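Local structure of thioredoxin-like protein (Klebsiella pneumoniae subsp. pneumoniae MGH 78578, 3TY1) at residues A[219-229]-A[245-253]; A[264-275]-A[287-298]. The protein probably binds carbohydrate, having the supersandwich fold of the galactose mutarotase clan, although its substrate and any epimerase activity remain unestablished. All blocks are in the same frame, centred on the assembly; numbering follows the deposited sequence. Where two conformers were deposited one is given.

Contact 1: residues A[219-229]-A[245-253]; sequences LEEGARFLAPI and TWQTYQGPT
The ring of Y249 sits against the 219-229 segment with methyl CD1 of L219 over one face, a CH-pi contact in which CD1 lies 3.6 Å from the ring centroid and 19° off the normal. L219 reaches this position with CG anti to its backbone N (chi1 -172°), its side chain crossing that of Y249 at about a right angle. The backbone of A223 and R224 runs along the edge of the same ring. Further along, F225 meets W246 edge to edge, F225 CD2 standing 3.7 Å from W246 CZ3, while I229 CD1 lies over one face of the indole and Q247 CG over the other.

Three backbone bonds fix this packing: G222 N to Y249 O (2.9 Å), Y249 N to A223 O (2.8 Å) and F225 N to Q247 O (2.7 Å). The pairing amounts to a single bridge, R224 with T248. G222 is the third residue of the type II turn E220-A223, where its phi of 87° suits glycine.

L219, F225, W246 and Y249 are all buried; the looser side is that of E221, Q247 and T248, which are exposed to solvent. There a water joins E221 OE1 to G251 N, in place of a direct bond between them.

The contact borders the sheet at strand 224-229, whose neighbour is strand 272-278. R224 forms a salt bridge with E362 of helix 355-369, while the Y249 hydroxyl bonds T313 of strand 311-318 and F225 packs on L298 and L300 of strand 297-304.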
loop_
_atom_site.group_PDB
_atom_site.type_symbol
_atom_site.label_atom_id
_atom_site.label_comp_id
_atom_site.label_asym_id
_atom_site.label_seq_id
_atom_site.Cartn_x
_atom_site.Cartn_y
_atom_site.Cartn_z
ATOM N N LEU A 219 22.693 12.378 -24.158
ATOM C CA LEU A 219 23.726 12.498 -23.134
ATOM C C LEU A 219 24.863 11.567 -23.504
ATOM O O LEU A 219 24.636 10.439 -23.924
ATOM C CB LEU A 219 23.190 12.163 -21.733
ATOM C CG LEU A 219 24.112 12.439 -20.566
ATOM C CD1 LEU A 219 24.400 13.925 -20.427
ATOM C CD2 LEU A 219 23.451 11.890 -19.273
ATOM N N GLU A 220 26.070 12.100 -23.400
ATOM C CA GLU A 220 27.325 11.426 -23.686
ATOM C C GLU A 220 28.441 12.361 -23.227
ATOM O O GLU A 220 28.187 13.518 -22.874
ATOM C CB GLU A 220 27.478 11.151 -25.186
ATOM C CG GLU A 220 27.427 12.414 -26.083
ATOM C CD GLU A 220 27.495 12.117 -27.564
ATOM O OE1 GLU A 220 27.406 10.943 -27.948
ATOM O OE2 GLU A 220 27.639 13.083 -28.351
ATOM N N GLU A 221 29.652 11.834 -23.176
ATOM C CA GLU A 221 30.851 12.639 -22.949
ATOM C C GLU A 221 30.890 13.769 -23.984
ATOM O O GLU A 221 30.778 13.517 -25.186
ATOM C CB GLU A 221 32.110 11.779 -23.118
ATOM C CG GLU A 221 33.377 12.488 -22.711
ATOM C CD GLU A 221 34.570 11.554 -22.693
ATOM O OE1 GLU A 221 34.553 10.534 -21.962
ATOM O OE2 GLU A 221 35.538 11.845 -23.398
ATOM N N GLY A 222 31.041 15.002 -23.513
ATOM C CA GLY A 222 31.136 16.157 -24.400
ATOM C C GLY A 222 29.776 16.734 -24.765
ATOM O O GLY A 222 29.701 17.719 -25.492
ATOM N N ALA A 223 28.698 16.147 -24.259
ATOM C CA ALA A 223 27.368 16.756 -24.420
ATOM C C ALA A 223 27.399 18.029 -23.621
ATOM O O ALA A 223 28.232 18.180 -22.703
ATOM C CB ALA A 223 26.247 15.827 -23.865
ATOM N N ARG A 224 26.462 18.916 -23.925
ATOM C CA ARG A 224 26.445 20.244 -23.348
ATOM C C ARG A 224 25.066 20.598 -22.820
ATOM O O ARG A 224 24.051 20.144 -23.368
ATOM C CB ARG A 224 26.898 21.294 -24.400
ATOM C CG ARG A 224 28.362 21.167 -24.775
ATOM C CD ARG A 224 28.852 22.237 -25.707
ATOM N NE ARG A 224 28.103 22.230 -26.955
ATOM C CZ ARG A 224 27.444 23.256 -27.504
ATOM N NH1 ARG A 224 27.414 24.466 -26.947
ATOM N NH2 ARG A 224 26.818 23.068 -28.658
ATOM N N PHE A 225 25.049 21.376 -21.742
ATOM C CA PHE A 225 23.832 21.943 -21.194
ATOM C C PHE A 225 23.824 23.397 -21.600
ATOM O O PHE A 225 24.792 24.122 -21.339
ATOM C CB PHE A 225 23.743 21.826 -19.672
ATOM C CG PHE A 225 22.561 22.533 -19.099
ATOM C CD1 PHE A 225 21.282 22.077 -19.341
ATOM C CD2 PHE A 225 22.718 23.687 -18.353
ATOM C CE1 PHE A 225 20.171 22.763 -18.816
ATOM C CE2 PHE A 225 21.608 24.361 -17.825
ATOM C CZ PHE A 225 20.352 23.893 -18.059
ATOM N N LEU A 226 22.731 23.822 -22.234
ATOM C CA LEU A 226 22.593 25.188 -22.734
ATOM C C LEU A 226 21.457 25.886 -21.992
ATOM O O LEU A 226 20.366 25.358 -21.869
ATOM C CB LEU A 226 22.279 25.177 -24.240
ATOM C CG LEU A 226 23.103 24.270 -25.164
ATOM C CD1 LEU A 226 22.587 24.259 -26.602
ATOM C CD2 LEU A 226 24.589 24.610 -25.072
ATOM N N ALA A 227 21.689 27.104 -21.517
ATOM C CA ALA A 227 20.611 27.897 -20.910
ATOM C C ALA A 227 21.083 29.327 -20.727
ATOM O O ALA A 227 22.275 29.509 -20.522
ATOM C CB ALA A 227 20.232 27.313 -19.546
ATOM N N PRO A 228 20.170 30.319 -20.823
ATOM C CA PRO A 228 20.463 31.719 -20.558
ATOM C C PRO A 228 20.277 31.913 -19.060
ATOM O O PRO A 228 19.184 31.676 -18.551
ATOM C CB PRO A 228 19.414 32.474 -21.366
ATOM C CG PRO A 228 18.306 31.600 -21.515
ATOM C CD PRO A 228 18.754 30.170 -21.188
ATOM N N ILE A 229 21.341 32.325 -18.374
ATOM C CA ILE A 229 21.299 32.380 -16.919
ATOM C C ILE A 229 21.992 33.604 -16.336
ATOM O O ILE A 229 22.976 34.115 -16.878
ATOM C CB ILE A 229 21.839 31.058 -16.245
ATOM C CG1 ILE A 229 23.363 30.906 -16.359
ATOM C CG2 ILE A 229 21.138 29.813 -16.811
ATOM C CD1 ILE A 229 23.893 29.777 -15.497
ATOM N N THR A 245 32.786 23.729 -14.984
ATOM C CA THR A 245 32.418 22.987 -16.207
ATOM C C THR A 245 30.923 22.621 -16.225
ATOM O O THR A 245 30.520 21.572 -16.776
ATOM C CB THR A 245 33.304 21.713 -16.389
ATOM O OG1 THR A 245 33.090 20.819 -15.287
ATOM C CG2 THR A 245 34.783 22.080 -16.472
ATOM N N TRP A 246 30.089 23.500 -15.661
ATOM C CA TRP A 246 28.641 23.255 -15.611
ATOM C C TRP A 246 28.016 22.975 -16.960
ATOM O O TRP A 246 27.093 22.182 -17.036
ATOM C CB TRP A 246 27.881 24.394 -14.903
ATOM C CG TRP A 246 27.909 25.752 -15.584
ATOM C CD1 TRP A 246 28.843 26.749 -15.410
ATOM C CD2 TRP A 246 26.954 26.263 -16.515
ATOM N NE1 TRP A 246 28.540 27.824 -16.189
ATOM C CE2 TRP A 246 27.381 27.571 -16.874
ATOM C CE3 TRP A 246 25.792 25.737 -17.114
ATOM C CZ2 TRP A 246 26.684 28.366 -17.798
ATOM C CZ3 TRP A 246 25.083 26.537 -18.020
ATOM C CH2 TRP A 246 25.537 27.839 -18.356
ATOM N N GLN A 247 28.542 23.587 -18.023
ATOM C CA GLN A 247 27.968 23.454 -19.354
ATOM C C GLN A 247 28.274 22.116 -20.043
ATOM O O GLN A 247 27.662 21.842 -21.058
ATOM C CB GLN A 247 28.472 24.565 -20.286
ATOM C CG GLN A 247 28.147 25.994 -19.825
ATOM C CD GLN A 247 28.880 27.092 -20.618
ATOM O OE1 GLN A 247 30.062 27.392 -20.365
ATOM N NE2 GLN A 247 28.166 27.723 -21.541
ATOM N N THR A 248 29.227 21.331 -19.539
ATOM C CA THR A 248 29.737 20.161 -20.255
ATOM C C THR A 248 29.558 18.918 -19.406
ATOM O O THR A 248 29.765 18.944 -18.197
ATOM C CB THR A 248 31.219 20.368 -20.646
ATOM O OG1 THR A 248 31.318 21.560 -21.452
ATOM C CG2 THR A 248 31.761 19.195 -21.450
ATOM N N TYR A 249 29.147 17.827 -20.049
ATOM C CA TYR A 249 28.941 16.549 -19.364
ATOM C C TYR A 249 30.123 15.603 -19.568
ATOM O O TYR A 249 30.727 15.554 -20.650
ATOM C CB TYR A 249 27.649 15.860 -19.864
ATOM C CG TYR A 249 26.359 16.571 -19.530
ATOM C CD1 TYR A 249 25.706 16.357 -18.313
ATOM C CD2 TYR A 249 25.762 17.429 -20.441
ATOM C CE1 TYR A 249 24.535 17.008 -18.002
ATOM C CE2 TYR A 249 24.534 18.053 -20.154
ATOM C CZ TYR A 249 23.931 17.844 -18.932
ATOM O OH TYR A 249 22.740 18.461 -18.643
ATOM N N GLN A 250 30.428 14.840 -18.518
ATOM C CA GLN A 250 31.369 13.728 -18.575
ATOM C C GLN A 250 30.660 12.488 -19.154
ATOM O O GLN A 250 29.436 12.430 -19.233
ATOM C CB GLN A 250 31.866 13.375 -17.166
ATOM C CG GLN A 250 32.660 14.486 -16.461
ATOM C CD GLN A 250 33.101 14.113 -15.036
ATOM O OE1 GLN A 250 33.189 12.941 -14.668
ATOM N NE2 GLN A 250 33.378 15.119 -14.239
ATOM N N GLY A 251 31.469 11.499 -19.541
ATOM C CA GLY A 251 30.985 10.186 -19.939
ATOM C C GLY A 251 30.553 9.464 -18.654
ATOM O O GLY A 251 30.711 10.016 -17.548
ATOM N N PRO A 252 30.024 8.229 -18.784
ATOM C CA PRO A 252 29.613 7.451 -17.598
ATOM C C PRO A 252 30.787 7.224 -16.656
ATOM O O PRO A 252 31.798 6.686 -17.077
ATOM C CB PRO A 252 29.118 6.137 -18.197
ATOM C CG PRO A 252 28.720 6.491 -19.614
ATOM C CD PRO A 252 29.674 7.543 -20.046
ATOM N N THR A 253 30.681 7.723 -15.427
ATOM C CA THR A 253 31.810 7.765 -14.506
ATOM C C THR A 253 31.518 7.032 -13.202
ATOM O O THR A 253 30.615 7.389 -12.472
ATOM C CB THR A 253 32.191 9.227 -14.219
ATOM O OG1 THR A 253 32.327 9.927 -15.458
ATOM C CG2 THR A 253 33.487 9.326 -13.412
HETATM O O HOH W 1 34.221 11.543 -19.406
HETATM O O HOH W 2 26.091 26.387 -22.155
#

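Contact 2: residues A[264-275]-A[287-298]; sequences QPLADENHQTLA and SIQFDTRQLPVL. With SO4 (sulfate ion), chain K.
R293 lays its side chain across the imidazole of H271 and can be followed outward atom by atom. CB has sulfate O1 at 3.8 Å. CG approaches H271 CG and ND1, and CD then stands over the imidazole face in a CH-pi contact, 3.7 Å from the ring centroid and 16° off its normal. A bend at chi3 (-63°) turns the guanidinium nearly parallel to the ring, the planes 12° apart. NE bonds D291 OD1 (3.0 Å) and NH2 bonds D291 OD2 (2.8 Å), a side-on salt bridge using the syn lone pair of each oxygen. CZ lies between H271 CD2 and, over the opposite face, sulfate O1, each 3.8 Å away; NH1 is nearest H271 CD2. Q294 NE2 donates a hydrogen bond to sulfate O4.

D291 OD2 also accepts from Q272 NE2 (2.9 Å), which comes from above the carboxylate plane; the same NE2 donates to N270 O. Q272 OE1 accepts from Q289 NE2, and these bonds fix the amide's rotation.

On the other face of the hairpin 272-278/285-291, T273 CG2 rests over the F290 ring, 3.4 Å from its centroid. T273-F290 and A275-I288 are antiparallel hydrogen-bonded pairs; beyond the strand ends, H271 O accepts from T292 N and, in a longer bond, T292 OG1.

The chemistry thus divides by face: T273, F290, A275 and I288 pack inward, whereas Q272, Q289 and D291 form a polar network. With four donors on its carboxylate, D291 is probably held as an anion, and R293 probably helps attract the sulfate.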
loop_
_atom_site.group_PDB
_atom_site.type_symbol
_atom_site.label_atom_id
_atom_site.label_comp_id
_atom_site.label_asym_id
_atom_site.label_seq_id
_atom_site.Cartn_x
_atom_site.Cartn_y
_atom_site.Cartn_z
ATOM N N GLN A 264 19.393 30.526 -11.660
ATOM C CA GLN A 264 18.430 31.612 -11.808
ATOM C C GLN A 264 18.421 31.950 -13.298
ATOM O O GLN A 264 19.361 32.578 -13.830
ATOM C CB GLN A 264 18.749 32.817 -10.922
ATOM C CG GLN A 264 17.686 33.040 -9.839
ATOM C CD GLN A 264 16.292 33.310 -10.431
ATOM O OE1 GLN A 264 16.158 33.836 -11.547
ATOM N NE2 GLN A 264 15.253 32.950 -9.680
ATOM N N PRO A 265 17.379 31.512 -14.012
ATOM C CA PRO A 265 17.375 31.724 -15.474
ATOM C C PRO A 265 17.034 33.151 -15.914
ATOM O O PRO A 265 16.412 33.868 -15.167
ATOM C CB PRO A 265 16.272 30.787 -15.948
ATOM C CG PRO A 265 15.336 30.751 -14.811
ATOM C CD PRO A 265 16.202 30.741 -13.595
ATOM N N LEU A 266 17.483 33.533 -17.111
ATOM C CA LEU A 266 17.066 34.784 -17.779
ATOM C C LEU A 266 15.914 34.424 -18.716
ATOM O O LEU A 266 15.772 33.265 -19.124
ATOM C CB LEU A 266 18.214 35.371 -18.575
ATOM C CG LEU A 266 19.368 35.903 -17.735
ATOM C CD1 LEU A 266 20.593 36.069 -18.623
ATOM C CD2 LEU A 266 18.948 37.220 -17.034
ATOM N N ALA A 267 15.069 35.391 -19.018
ATOM C CA ALA A 267 13.886 35.176 -19.879
ATOM C C ALA A 267 13.822 36.251 -20.950
ATOM O O ALA A 267 14.381 37.300 -20.765
ATOM C CB ALA A 267 12.611 35.233 -19.040
ATOM N N ASP A 268 13.122 35.994 -22.061
ATOM C CA ASP A 268 12.868 37.028 -23.074
ATOM C C ASP A 268 11.784 37.976 -22.512
ATOM O O ASP A 268 11.304 37.785 -21.392
ATOM C CB ASP A 268 12.502 36.383 -24.447
ATOM C CG ASP A 268 11.125 35.674 -24.472
ATOM O OD1 ASP A 268 10.282 35.813 -23.559
ATOM O OD2 ASP A 268 10.869 34.975 -25.473
ATOM N N GLU A 269 11.354 38.955 -23.298
ATOM C CA GLU A 269 10.381 39.960 -22.835
ATOM C C GLU A 269 8.968 39.415 -22.597
ATOM O O GLU A 269 8.146 40.091 -22.001
ATOM C CB GLU A 269 10.310 41.161 -23.804
ATOM C CG GLU A 269 9.568 40.902 -25.149
ATOM C CD GLU A 269 10.500 40.778 -26.336
ATOM O OE1 GLU A 269 11.241 39.761 -26.382
ATOM O OE2 GLU A 269 10.485 41.711 -27.200
ATOM N N ASN A 270 8.678 38.217 -23.105
ATOM C CA ASN A 270 7.408 37.541 -22.853
ATOM C C ASN A 270 7.552 36.492 -21.732
ATOM O O ASN A 270 6.678 35.654 -21.564
ATOM C CB ASN A 270 6.920 36.887 -24.146
ATOM C CG ASN A 270 6.800 37.886 -25.278
ATOM O OD1 ASN A 270 7.292 37.641 -26.374
ATOM N ND2 ASN A 270 6.203 39.039 -25.002
ATOM N N HIS A 271 8.649 36.579 -20.974
ATOM C CA HIS A 271 8.931 35.753 -19.782
ATOM C C HIS A 271 9.179 34.302 -20.124
ATOM O O HIS A 271 9.065 33.446 -19.271
ATOM C CB HIS A 271 7.815 35.857 -18.739
ATOM C CG HIS A 271 7.450 37.259 -18.389
ATOM N ND1 HIS A 271 8.108 37.974 -17.416
ATOM C CD2 HIS A 271 6.495 38.079 -18.889
ATOM C CE1 HIS A 271 7.580 39.185 -17.337
ATOM N NE2 HIS A 271 6.605 39.275 -18.226
ATOM N N GLN A 272 9.529 34.032 -21.370
ATOM C CA GLN A 272 9.796 32.693 -21.813
ATOM C C GLN A 272 11.302 32.499 -21.768
ATOM O O GLN A 272 12.075 33.424 -22.109
ATOM C CB GLN A 272 9.297 32.471 -23.240
ATOM C CG GLN A 272 7.798 32.706 -23.466
ATOM C CD GLN A 272 6.937 31.960 -22.479
ATOM O OE1 GLN A 272 6.911 30.724 -22.472
ATOM N NE2 GLN A 272 6.231 32.712 -21.625
ATOM N N THR A 273 11.721 31.306 -21.344
ATOM C CA THR A 273 13.115 30.927 -21.387
ATOM C C THR A 273 13.240 29.546 -22.048
ATOM O O THR A 273 12.231 28.906 -22.331
ATOM C CB THR A 273 13.751 30.959 -19.997
ATOM O OG1 THR A 273 15.177 30.913 -20.135
ATOM C CG2 THR A 273 13.259 29.801 -19.143
ATOM N N LEU A 274 14.477 29.119 -22.297
ATOM C CA LEU A 274 14.747 27.903 -23.063
ATOM C C LEU A 274 16.000 27.276 -22.503
ATOM O O LEU A 274 17.006 27.967 -22.333
ATOM C CB LEU A 274 14.925 28.259 -24.554
ATOM C CG LEU A 274 14.978 27.226 -25.657
ATOM C CD1 LEU A 274 13.697 26.406 -25.681
ATOM C CD2 LEU A 274 15.214 27.885 -27.020
ATOM N N ALA A 275 15.931 25.987 -22.207
ATOM C CA ALA A 275 17.074 25.208 -21.751
ATOM C C ALA A 275 17.162 23.939 -22.581
ATOM O O ALA A 275 16.124 23.402 -23.058
ATOM C CB ALA A 275 16.917 24.879 -20.272
ATOM N N SER A 287 15.102 20.294 -26.001
ATOM C CA SER A 287 14.932 21.629 -25.412
ATOM C C SER A 287 13.611 21.699 -24.682
ATOM O O SER A 287 12.637 21.003 -25.052
ATOM C CB SER A 287 14.972 22.713 -26.496
ATOM O OG SER A 287 13.891 22.614 -27.378
ATOM N N ILE A 288 13.607 22.495 -23.630
ATOM C CA ILE A 288 12.430 22.745 -22.835
ATOM C C ILE A 288 12.238 24.233 -22.771
ATOM O O ILE A 288 13.143 24.977 -22.334
ATOM C CB ILE A 288 12.535 22.187 -21.366
ATOM C CG1 ILE A 288 12.944 20.725 -21.346
ATOM C CG2 ILE A 288 11.219 22.315 -20.601
ATOM C CD1 ILE A 288 13.207 20.174 -19.917
ATOM N N GLN A 289 11.078 24.681 -23.206
ATOM C CA GLN A 289 10.662 26.060 -23.034
ATOM C C GLN A 289 9.750 26.141 -21.845
ATOM O O GLN A 289 8.843 25.340 -21.718
ATOM C CB GLN A 289 9.916 26.587 -24.260
ATOM C CG GLN A 289 9.305 28.010 -24.108
ATOM C CD GLN A 289 8.482 28.442 -25.331
ATOM O OE1 GLN A 289 8.552 27.820 -26.386
ATOM N NE2 GLN A 289 7.671 29.468 -25.159
ATOM N N PHE A 290 9.953 27.146 -20.999
ATOM C CA PHE A 290 9.071 27.373 -19.850
ATOM C C PHE A 290 8.955 28.851 -19.561
ATOM O O PHE A 290 9.717 29.657 -20.095
ATOM C CB PHE A 290 9.469 26.540 -18.604
ATOM C CG PHE A 290 10.808 26.859 -18.017
ATOM C CD1 PHE A 290 11.955 26.307 -18.548
ATOM C CD2 PHE A 290 10.922 27.713 -16.916
ATOM C CE1 PHE A 290 13.216 26.610 -18.022
ATOM C CE2 PHE A 290 12.175 27.988 -16.358
ATOM C CZ PHE A 290 13.315 27.423 -16.909
ATOM N N ASP A 291 7.943 29.184 -18.778
ATOM C CA ASP A 291 7.559 30.540 -18.427
ATOM C C ASP A 291 8.087 30.845 -17.019
ATOM O O ASP A 291 7.634 30.227 -16.031
ATOM C CB ASP A 291 6.027 30.615 -18.472
ATOM C CG ASP A 291 5.478 32.031 -18.340
ATOM O OD1 ASP A 291 5.833 32.774 -17.381
ATOM O OD2 ASP A 291 4.684 32.425 -19.225
ATOM N N THR A 292 8.998 31.822 -16.907
ATOM C CA THR A 292 9.619 32.135 -15.612
ATOM C C THR A 292 8.698 32.824 -14.578
ATOM O O THR A 292 9.078 32.961 -13.423
ATOM C CB THR A 292 10.923 32.945 -15.766
ATOM O OG1 THR A 292 10.630 34.141 -16.463
ATOM C CG2 THR A 292 11.992 32.139 -16.549
ATOM N N ARG A 293 7.496 33.223 -14.971
ATOM C CA ARG A 293 6.478 33.651 -13.994
ATOM C C ARG A 293 5.814 32.481 -13.286
ATOM O O ARG A 293 5.327 32.621 -12.176
ATOM C CB ARG A 293 5.378 34.451 -14.669
ATOM C CG ARG A 293 5.856 35.757 -15.259
ATOM C CD ARG A 293 4.796 36.354 -16.157
ATOM N NE ARG A 293 4.519 35.483 -17.294
ATOM C CZ ARG A 293 3.595 35.736 -18.228
ATOM N NH1 ARG A 293 2.867 36.848 -18.194
ATOM N NH2 ARG A 293 3.416 34.882 -19.219
ATOM N N GLN A 294 5.776 31.327 -13.958
ATOM C CA GLN A 294 5.175 30.120 -13.441
ATOM C C GLN A 294 6.215 29.237 -12.748
ATOM O O GLN A 294 5.935 28.659 -11.709
ATOM C CB GLN A 294 4.565 29.313 -14.610
ATOM C CG GLN A 294 3.533 30.095 -15.461
ATOM C CD GLN A 294 3.060 29.332 -16.707
ATOM O OE1 GLN A 294 3.693 28.379 -17.164
ATOM N NE2 GLN A 294 1.936 29.756 -17.250
ATOM N N LEU A 295 7.395 29.138 -13.355
ATOM C CA LEU A 295 8.481 28.275 -12.896
ATOM C C LEU A 295 9.748 29.167 -12.846
ATOM O O LEU A 295 10.563 29.176 -13.766
ATOM C CB LEU A 295 8.609 27.047 -13.820
ATOM C CG LEU A 295 7.416 26.106 -13.896
ATOM C CD1 LEU A 295 7.604 25.081 -15.045
ATOM C CD2 LEU A 295 7.131 25.351 -12.532
ATOM N N PRO A 296 9.894 29.950 -11.772
ATOM C CA PRO A 296 11.000 30.922 -11.746
ATOM C C PRO A 296 12.418 30.428 -11.620
ATOM O O PRO A 296 13.334 31.206 -11.927
ATOM C CB PRO A 296 10.638 31.855 -10.565
ATOM C CG PRO A 296 9.318 31.426 -10.097
ATOM C CD PRO A 296 9.112 30.029 -10.537
ATOM N N VAL A 297 12.623 29.184 -11.175
ATOM C CA VAL A 297 13.949 28.635 -10.936
ATOM C C VAL A 297 14.193 27.396 -11.760
ATOM O O VAL A 297 13.260 26.842 -12.339
ATOM C CB VAL A 297 14.220 28.370 -9.429
ATOM C CG1 VAL A 297 14.158 29.738 -8.668
ATOM C CG2 VAL A 297 13.285 27.319 -8.837
ATOM N N LEU A 298 15.464 27.023 -11.849
ATOM C CA LEU A 298 15.887 25.874 -12.646
ATOM C C LEU A 298 16.940 25.063 -11.905
ATOM O O LEU A 298 17.874 25.618 -11.340
ATOM C CB LEU A 298 16.427 26.361 -13.992
ATOM C CG LEU A 298 16.903 25.336 -15.028
ATOM C CD1 LEU A 298 15.747 24.489 -15.468
ATOM C CD2 LEU A 298 17.464 26.109 -16.239
HETATM S S SO4 K . 0.488 33.157 -16.100
HETATM O O1 SO4 K . 1.871 33.498 -15.714
HETATM O O2 SO4 K . -0.451 33.955 -15.285
HETATM O O3 SO4 K . 0.275 33.472 -17.533
HETATM O O4 SO4 K . 0.183 31.726 -15.855
HETATM O O HOH W 3 13.301 33.649 -12.546
#

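Contact 1 and contact 2 have centres 20 Å apart but meet directly where strand 224-229 borders strand 272-278 in one antiparallel sheet: P228 CG packs 3.5 Å from T273 OG1, whose hydroxyl donates to L266 O, and P228 CD lies 3.0 Å from L274 O. Separately, P228 O is 2.9 Å from L266 N, a probable hydrogen bond to the residue that follows strand 259-265. Strand 297-304 gives a further connection, since L298 of contact 2 packs on F225. No active site is established here. The bound small molecules, sulfate near R293 and Q294 and a methylpentanediol hydrogen-bonded to D268, belong to contact 2 and probably come from the crystallisation liquor.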